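Local coordinates for protein insulinase family protease (Yersinia pestis, PDB 3GO9) that is a predicted protease of the insulinase (M16) family and may hydrolyse peptide bonds, though its activity is not established, at residues E18-W26 / D405-L414; M212-V220 / T388-Q399. All coordinates share one frame; numbering follows the deposited sequence.

Contact 1. Residues E18-W26 / D405-L414; sequences EALQPDPAW and DIAPEQYQKL. With ZN (zinc ion), chain F.
P22 and D23 run alongside I406 and A407, joined by a single beta bridge at P22 and I406, and the backbone N of A407 donates to Q21 O at 2.9 Å. A407 is the N-cap residue of helix 408-421, and P408, having no amide hydrogen to offer, suits the first turn that follows. Q410 is extended, its CG trans to the main-chain nitrogen (chi1 -172°), and its amide thereby reaches the extended loop 18-21, which it binds through both oxygen and nitrogen: OE1 accepts from Q21 N at 2.8 Å, while NE2 donates to A19 O at 2.8 Å and to E18 OE1 at 3.0 Å. Both NE2 acceptors lie close to the amide plane, which fixes the rotation of the group. Glutamine fits here because one flat end supplies acceptor and donors together. E18 OE1 is shared: the amide meets it on the anti side, and K413 NZ takes its syn lone pair in a 2.6 Å salt bridge. Beside these polar groups L20 CD2 packs on L414 CD1, and both leucines also touch L286 of helix 283-309. At the other end D23 OD1 accepts from A25 N, forming an Asx turn within a type I turn. The carboxylates of D23 and D405 stand close, and a water donating to OD2 of each probably eases their repulsion; D405 OD2 also pairs with R395. The arrangement is an extended N-terminal segment laid over the start of a helix, leading into edge strand 26-30 of the seven-stranded sheet.

Contact 2. Residues M212-V220 / T388-Q399; sequences MTLYVVGNV and TDILMSQRLRSQ. With ZN (zinc ion), chain B.
Y215 and V217 of strand 212-218 face helix 388-401 in an alpha/beta layer packing, the strand being an inner member of the mixed seven-stranded sheet. The two short segments run roughly antiparallel, with 149° between their N-to-C directions and their axes 8.1 Å apart. Helix 222-233 covers the other side of the strand, where L214 and V216 point, so the alternation of a strand sorts its residues between two layers.

Aromatic contacts dominate one end. L396 CD2 sits over the centre of one face of the Y215 ring, 3.5 Å from the centroid and 10° off the normal, a CH-pi contact; T213 CG2 lies against the opposite face, toward the rim. The ring is thus sandwiched between methyl groups. Selenomethionine M392 approaches the same ring obliquely in a Met-aromatic contact, while its SE also touches Y215 CB.

Apolar packing continues toward G218. The M392 chain, bent at chi2 and chi3, curls to put CE 3.5 Å from V217 CG2; a flexible unbranched side chain can fold into such a place. V217, compact and branched, uses its other methyl, CG1, against T388 CB at 3.8 Å and against L391 CD1.

Metal and polar groups mark the beginning of the helix. D389 turns away from the strand and binds a zinc ion with OD2; D99, E101 and D387 complete the protein part of this site. T388 OG1, which hydrogen-bonds to R49 O, also accepts at 2.9 Å from water 4, whose oxygen lies 2.4 Å from the same zinc ion.

Overall arrangement
Helices 388-401 and 408-421 follow each other in the chain: in contact 2 helix 388-401 packs on strand 212-218 of the seven-stranded sheet, while in contact 1 the first turns of helix 408-421 receive the loop leading into its edge strand 26-30. The contact centres are about 17 Å apart, yet the contacts touch. R395 joins them: its NH1 forms a 3.0 Å salt bridge with D405 OD2, and its guanidinium makes a cation-pi contact with W26. The W26 ring fills the seam, CH2 lying 3.4 Å from V217 CG2. Each helix also carries a zinc ion on a residue that takes no part in the packing: E409 in 405-414, D389 in 388-399.

Contact 1. Residues E18-W26 / D405-L414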
# COMPACT_ATOMS: atom_id res chain seq x y z
N GLU A 18 15.17 20.45 13.09
CA GLU A 18 13.82 20.94 13.20
C GLU A 18 12.84 19.77 13.35
O GLU A 18 13.15 18.64 12.90
CB GLU A 18 13.44 21.73 11.95
CG GLU A 18 13.46 20.91 10.69
CD GLU A 18 13.68 21.74 9.47
OE1 GLU A 18 12.67 22.18 8.86
OE2 GLU A 18 14.85 22.00 9.13
N ALA A 19 11.68 20.07 13.92
CA ALA A 19 10.57 19.16 13.98
C ALA A 19 10.04 18.91 12.55
O ALA A 19 9.88 19.86 11.78
CB ALA A 19 9.46 19.71 14.81
N LEU A 20 9.71 17.67 12.23
CA LEU A 20 8.97 17.42 10.99
C LEU A 20 7.58 18.05 11.05
O LEU A 20 6.93 18.02 12.10
CB LEU A 20 8.83 15.92 10.70
CG LEU A 20 10.13 15.17 10.53
CD1 LEU A 20 9.80 13.67 10.34
CD2 LEU A 20 10.95 15.71 9.36
N GLN A 21 7.15 18.62 9.93
CA GLN A 21 5.88 19.32 9.78
C GLN A 21 4.92 18.45 8.96
O GLN A 21 5.13 18.26 7.77
CB GLN A 21 6.10 20.62 8.96
CG GLN A 21 6.96 21.69 9.59
CD GLN A 21 7.22 22.84 8.62
OE1 GLN A 21 6.41 23.11 7.72
NE2 GLN A 21 8.38 23.52 8.78
N PRO A 22 3.85 17.98 9.57
CA PRO A 22 2.79 17.38 8.74
C PRO A 22 2.32 18.31 7.67
O PRO A 22 2.29 19.50 7.87
CB PRO A 22 1.66 17.10 9.75
CG PRO A 22 2.42 16.97 11.12
CD PRO A 22 3.47 18.03 11.00
N ASP A 23 1.95 17.80 6.51
CA ASP A 23 1.62 18.68 5.41
C ASP A 23 0.32 19.41 5.73
O ASP A 23 -0.71 18.77 5.86
CB ASP A 23 1.48 17.83 4.13
CG ASP A 23 1.15 18.66 2.91
OD1 ASP A 23 1.01 19.89 3.01
OD2 ASP A 23 1.06 18.06 1.81
N PRO A 24 0.33 20.74 5.88
CA PRO A 24 -0.86 21.47 6.29
C PRO A 24 -1.89 21.56 5.16
O PRO A 24 -3.03 21.90 5.42
CB PRO A 24 -0.30 22.87 6.66
CG PRO A 24 0.85 23.03 5.82
CD PRO A 24 1.49 21.66 5.72
N ALA A 25 -1.52 21.18 3.94
CA ALA A 25 -2.48 21.11 2.86
C ALA A 25 -3.62 20.11 3.16
O ALA A 25 -4.75 20.28 2.65
CB ALA A 25 -1.81 20.74 1.60
N TRP A 26 -3.34 19.08 3.97
CA TRP A 26 -4.34 18.10 4.39
C TRP A 26 -5.05 18.59 5.63
O TRP A 26 -4.47 18.46 6.75
CB TRP A 26 -3.72 16.73 4.64
CG TRP A 26 -3.55 15.93 3.41
CD1 TRP A 26 -2.45 15.80 2.66
CD2 TRP A 26 -4.54 15.14 2.81
NE1 TRP A 26 -2.66 14.96 1.63
CE2 TRP A 26 -3.98 14.55 1.67
CE3 TRP A 26 -5.88 14.90 3.11
CZ2 TRP A 26 -4.68 13.72 0.85
CZ3 TRP A 26 -6.59 14.04 2.30
CH2 TRP A 26 -5.98 13.46 1.17
N ASP A 405 4.09 11.90 5.88
CA ASP A 405 3.75 12.92 4.85
C ASP A 405 4.03 14.32 5.37
O ASP A 405 3.40 14.78 6.32
CB ASP A 405 2.27 12.78 4.43
CG ASP A 405 1.86 13.70 3.32
OD1 ASP A 405 2.66 14.64 2.99
OD2 ASP A 405 0.65 13.53 2.86
N ILE A 406 5.04 14.97 4.81
CA ILE A 406 5.52 16.22 5.33
C ILE A 406 5.23 17.39 4.40
O ILE A 406 5.04 17.16 3.21
CB ILE A 406 7.03 16.19 5.70
CG1 ILE A 406 7.94 15.90 4.54
CG2 ILE A 406 7.19 15.19 6.84
CD1 ILE A 406 9.40 16.12 4.90
N ALA A 407 5.23 18.61 4.93
CA ALA A 407 5.04 19.81 4.09
C ALA A 407 6.02 19.79 2.93
O ALA A 407 7.19 19.50 3.11
CB ALA A 407 5.24 21.09 4.92
N PRO A 408 5.55 20.12 1.72
CA PRO A 408 6.45 19.95 0.58
C PRO A 408 7.64 20.91 0.61
O PRO A 408 8.72 20.53 0.16
CB PRO A 408 5.53 20.18 -0.64
CG PRO A 408 4.28 20.83 -0.09
CD PRO A 408 4.14 20.33 1.33
N GLU A 409 7.49 22.12 1.17
CA GLU A 409 8.64 22.98 1.28
C GLU A 409 9.67 22.40 2.26
O GLU A 409 10.88 22.56 2.02
CB GLU A 409 8.29 24.40 1.70
CG GLU A 409 7.54 25.14 0.64
CD GLU A 409 7.02 26.43 1.18
OE1 GLU A 409 6.13 26.36 2.06
OE2 GLU A 409 7.52 27.47 0.78
N GLN A 410 9.19 21.75 3.32
CA GLN A 410 10.15 21.13 4.26
C GLN A 410 10.83 19.95 3.59
O GLN A 410 12.05 19.80 3.70
CB GLN A 410 9.49 20.67 5.53
CG GLN A 410 10.54 20.21 6.58
CD GLN A 410 9.89 19.77 7.86
OE1 GLN A 410 8.98 18.96 7.81
NE2 GLN A 410 10.35 20.33 9.03
N TYR A 411 10.07 19.18 2.80
CA TYR A 411 10.61 18.08 2.08
C TYR A 411 11.73 18.60 1.19
O TYR A 411 12.82 18.07 1.17
CB TYR A 411 9.54 17.38 1.26
CG TYR A 411 10.08 16.27 0.41
CD1 TYR A 411 9.98 14.96 0.79
CD2 TYR A 411 10.71 16.56 -0.80
CE1 TYR A 411 10.49 13.93 -0.04
CE2 TYR A 411 11.23 15.55 -1.60
CZ TYR A 411 11.14 14.26 -1.20
OH TYR A 411 11.67 13.28 -2.04
N GLN A 412 11.46 19.66 0.45
CA GLN A 412 12.45 20.14 -0.51
C GLN A 412 13.77 20.53 0.19
O GLN A 412 14.87 20.19 -0.27
CB GLN A 412 11.83 21.33 -1.24
CG GLN A 412 12.67 21.91 -2.30
CD GLN A 412 11.94 23.09 -2.97
OE1 GLN A 412 11.93 23.22 -4.18
NE2 GLN A 412 11.27 23.91 -2.16
N LYS A 413 13.66 21.22 1.32
CA LYS A 413 14.78 21.64 2.07
C LYS A 413 15.54 20.45 2.68
O LYS A 413 16.78 20.34 2.56
CB LYS A 413 14.34 22.60 3.18
CG LYS A 413 15.42 23.08 4.09
CD LYS A 413 14.87 23.89 5.21
CE LYS A 413 14.13 23.08 6.22
NZ LYS A 413 13.38 23.98 7.15
N LEU A 414 14.82 19.57 3.36
CA LEU A 414 15.48 18.42 3.97
C LEU A 414 16.11 17.48 2.94
O LEU A 414 17.23 16.97 3.15
CB LEU A 414 14.51 17.69 4.89
CG LEU A 414 14.06 18.47 6.13
CD1 LEU A 414 13.06 17.59 7.00
CD2 LEU A 414 15.19 18.88 7.04
ZN ZN F . 5.66 28.43 2.27
O HOH W 1 0.45 15.53 1.07
O HOH W 2 0.83 14.62 7.15
O HOH W 3 4.58 28.12 0.82

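Contact 2. Residues M212-V220 / T388-Q399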
# COMPACT_ATOMS: atom_id res chain seq x y z
N MSE A 212 -13.73 5.00 11.73
CA MSE A 212 -13.91 5.46 10.35
C MSE A 212 -13.15 6.74 10.06
O MSE A 212 -13.12 7.65 10.88
CB MSE A 212 -15.37 5.72 10.02
CG MSE A 212 -16.24 4.50 10.26
SE MSE A 212 -18.04 4.83 9.69
CE MSE A 212 -18.79 3.07 10.08
N THR A 213 -12.62 6.82 8.85
CA THR A 213 -12.04 8.06 8.33
C THR A 213 -12.48 8.25 6.90
O THR A 213 -12.28 7.33 6.05
CB THR A 213 -10.52 8.07 8.35
OG1 THR A 213 -10.04 7.75 9.69
CG2 THR A 213 -9.95 9.38 7.92
N LEU A 214 -13.01 9.44 6.63
CA LEU A 214 -13.32 9.83 5.27
C LEU A 214 -12.23 10.74 4.70
O LEU A 214 -11.82 11.69 5.37
CB LEU A 214 -14.65 10.59 5.22
CG LEU A 214 -15.09 11.12 3.86
CD1 LEU A 214 -15.52 10.03 2.90
CD2 LEU A 214 -16.22 12.17 4.03
N TYR A 215 -11.76 10.42 3.49
CA TYR A 215 -10.79 11.24 2.82
C TYR A 215 -11.40 11.77 1.53
O TYR A 215 -12.12 11.06 0.85
CB TYR A 215 -9.54 10.43 2.40
CG TYR A 215 -8.82 9.70 3.51
CD1 TYR A 215 -7.63 10.22 4.03
CD2 TYR A 215 -9.28 8.51 3.98
CE1 TYR A 215 -6.97 9.56 5.08
CE2 TYR A 215 -8.66 7.86 5.01
CZ TYR A 215 -7.48 8.41 5.53
OH TYR A 215 -6.81 7.71 6.56
N VAL A 216 -11.10 13.03 1.20
CA VAL A 216 -11.59 13.65 0.00
C VAL A 216 -10.41 14.40 -0.62
O VAL A 216 -9.75 15.23 0.07
CB VAL A 216 -12.72 14.66 0.27
CG1 VAL A 216 -13.21 15.38 -1.02
CG2 VAL A 216 -13.90 13.97 1.00
N VAL A 217 -10.23 14.20 -1.92
CA VAL A 217 -9.24 14.97 -2.69
C VAL A 217 -9.91 15.55 -3.92
O VAL A 217 -10.50 14.79 -4.71
CB VAL A 217 -8.11 14.08 -3.18
CG1 VAL A 217 -7.12 14.85 -4.10
CG2 VAL A 217 -7.35 13.48 -1.95
N GLY A 218 -9.74 16.85 -4.12
CA GLY A 218 -10.28 17.44 -5.33
C GLY A 218 -10.49 18.91 -5.23
O GLY A 218 -10.23 19.53 -4.20
N ASN A 219 -10.93 19.51 -6.33
CA ASN A 219 -11.12 20.95 -6.35
C ASN A 219 -12.49 21.22 -5.79
O ASN A 219 -13.44 21.49 -6.53
CB ASN A 219 -11.00 21.51 -7.77
CG ASN A 219 -11.16 23.04 -7.78
OD1 ASN A 219 -10.77 23.71 -6.83
ND2 ASN A 219 -11.63 23.58 -8.91
N VAL A 220 -12.60 21.07 -4.48
CA VAL A 220 -13.85 21.22 -3.83
C VAL A 220 -13.87 22.51 -3.02
O VAL A 220 -12.85 23.13 -2.82
CB VAL A 220 -14.13 20.02 -2.91
CG1 VAL A 220 -14.04 18.74 -3.70
CG2 VAL A 220 -13.14 19.95 -1.85
N THR A 388 -5.61 13.45 -9.11
CA THR A 388 -6.24 13.33 -7.78
C THR A 388 -6.25 11.90 -7.24
O THR A 388 -6.07 11.69 -6.07
CB THR A 388 -7.65 13.93 -7.77
OG1 THR A 388 -8.40 13.35 -8.85
CG2 THR A 388 -7.62 15.46 -7.92
N ASP A 389 -6.42 10.90 -8.10
CA ASP A 389 -6.37 9.53 -7.56
C ASP A 389 -5.00 9.08 -7.05
O ASP A 389 -4.89 8.25 -6.13
CB ASP A 389 -6.96 8.52 -8.52
CG ASP A 389 -6.02 8.12 -9.64
OD1 ASP A 389 -5.13 7.30 -9.41
OD2 ASP A 389 -6.18 8.65 -10.73
N ILE A 390 -3.92 9.63 -7.63
CA ILE A 390 -2.58 9.37 -7.18
C ILE A 390 -2.29 10.09 -5.86
O ILE A 390 -1.69 9.48 -4.92
CB ILE A 390 -1.50 9.67 -8.26
CG1 ILE A 390 -1.73 8.74 -9.46
CG2 ILE A 390 -0.07 9.50 -7.67
CD1 ILE A 390 -0.94 9.13 -10.71
N LEU A 391 -2.72 11.36 -5.76
CA LEU A 391 -2.64 12.06 -4.49
C LEU A 391 -3.34 11.24 -3.40
O LEU A 391 -2.87 11.16 -2.25
CB LEU A 391 -3.27 13.46 -4.60
CG LEU A 391 -2.62 14.44 -5.56
CD1 LEU A 391 -3.45 15.77 -5.69
CD2 LEU A 391 -1.17 14.73 -5.17
N MSE A 392 -4.51 10.70 -3.75
CA MSE A 392 -5.29 9.92 -2.78
C MSE A 392 -4.56 8.65 -2.38
O MSE A 392 -4.47 8.36 -1.17
CB MSE A 392 -6.70 9.60 -3.28
CG MSE A 392 -7.46 8.72 -2.35
SE MSE A 392 -7.88 9.68 -0.66
CE MSE A 392 -9.39 10.68 -1.32
N SER A 393 -4.08 7.87 -3.36
CA SER A 393 -3.43 6.61 -3.01
C SER A 393 -2.18 6.83 -2.20
O SER A 393 -1.84 6.04 -1.33
CB SER A 393 -3.22 5.71 -4.22
OG SER A 393 -2.48 6.38 -5.19
N GLN A 394 -1.45 7.91 -2.50
CA GLN A 394 -0.26 8.25 -1.73
C GLN A 394 -0.61 8.54 -0.28
O GLN A 394 0.07 8.05 0.63
CB GLN A 394 0.47 9.44 -2.35
CG GLN A 394 1.20 9.10 -3.63
CD GLN A 394 2.06 10.21 -4.20
OE1 GLN A 394 2.19 11.31 -3.62
NE2 GLN A 394 2.62 9.95 -5.39
N ARG A 395 -1.70 9.31 -0.06
CA ARG A 395 -2.12 9.60 1.30
C ARG A 395 -2.53 8.34 2.05
O ARG A 395 -2.11 8.16 3.19
CB ARG A 395 -3.28 10.59 1.31
CG ARG A 395 -3.68 11.01 2.73
CD ARG A 395 -2.65 11.78 3.45
NE ARG A 395 -3.21 12.39 4.66
CZ ARG A 395 -2.53 13.24 5.44
NH1 ARG A 395 -1.28 13.64 5.12
NH2 ARG A 395 -3.11 13.74 6.54
N LEU A 396 -3.33 7.46 1.42
CA LEU A 396 -3.75 6.22 2.10
C LEU A 396 -2.51 5.36 2.41
O LEU A 396 -2.41 4.74 3.47
CB LEU A 396 -4.73 5.43 1.25
CG LEU A 396 -6.11 6.05 1.04
CD1 LEU A 396 -7.11 5.03 0.55
CD2 LEU A 396 -6.64 6.80 2.28
N ARG A 397 -1.56 5.34 1.50
CA ARG A 397 -0.34 4.55 1.75
C ARG A 397 0.42 5.11 2.92
O ARG A 397 0.83 4.38 3.84
CB ARG A 397 0.53 4.47 0.54
CG ARG A 397 1.74 3.53 0.76
CD ARG A 397 2.52 3.25 -0.56
NE ARG A 397 1.64 3.33 -1.74
CZ ARG A 397 1.68 4.28 -2.69
NH1 ARG A 397 0.79 4.21 -3.69
NH2 ARG A 397 2.58 5.27 -2.69
N SER A 398 0.51 6.43 2.98
CA SER A 398 1.13 7.08 4.11
C SER A 398 0.45 6.76 5.42
O SER A 398 1.10 6.48 6.44
CB SER A 398 1.13 8.59 3.88
OG SER A 398 1.75 9.28 4.94
N GLN A 399 -0.87 6.78 5.41
CA GLN A 399 -1.66 6.63 6.59
C GLN A 399 -1.62 5.15 7.03
O GLN A 399 -1.44 4.84 8.23
CB GLN A 399 -3.10 7.04 6.31
CG GLN A 399 -3.29 8.56 6.06
CD GLN A 399 -3.62 9.31 7.32
OE1 GLN A 399 -2.81 10.12 7.80
NE2 GLN A 399 -4.78 9.04 7.86
ZN ZN B . -7.92 9.78 -11.96
O HOH W 4 -8.97 10.85 -10.15
O HOH W 5 -8.84 11.63 -13.25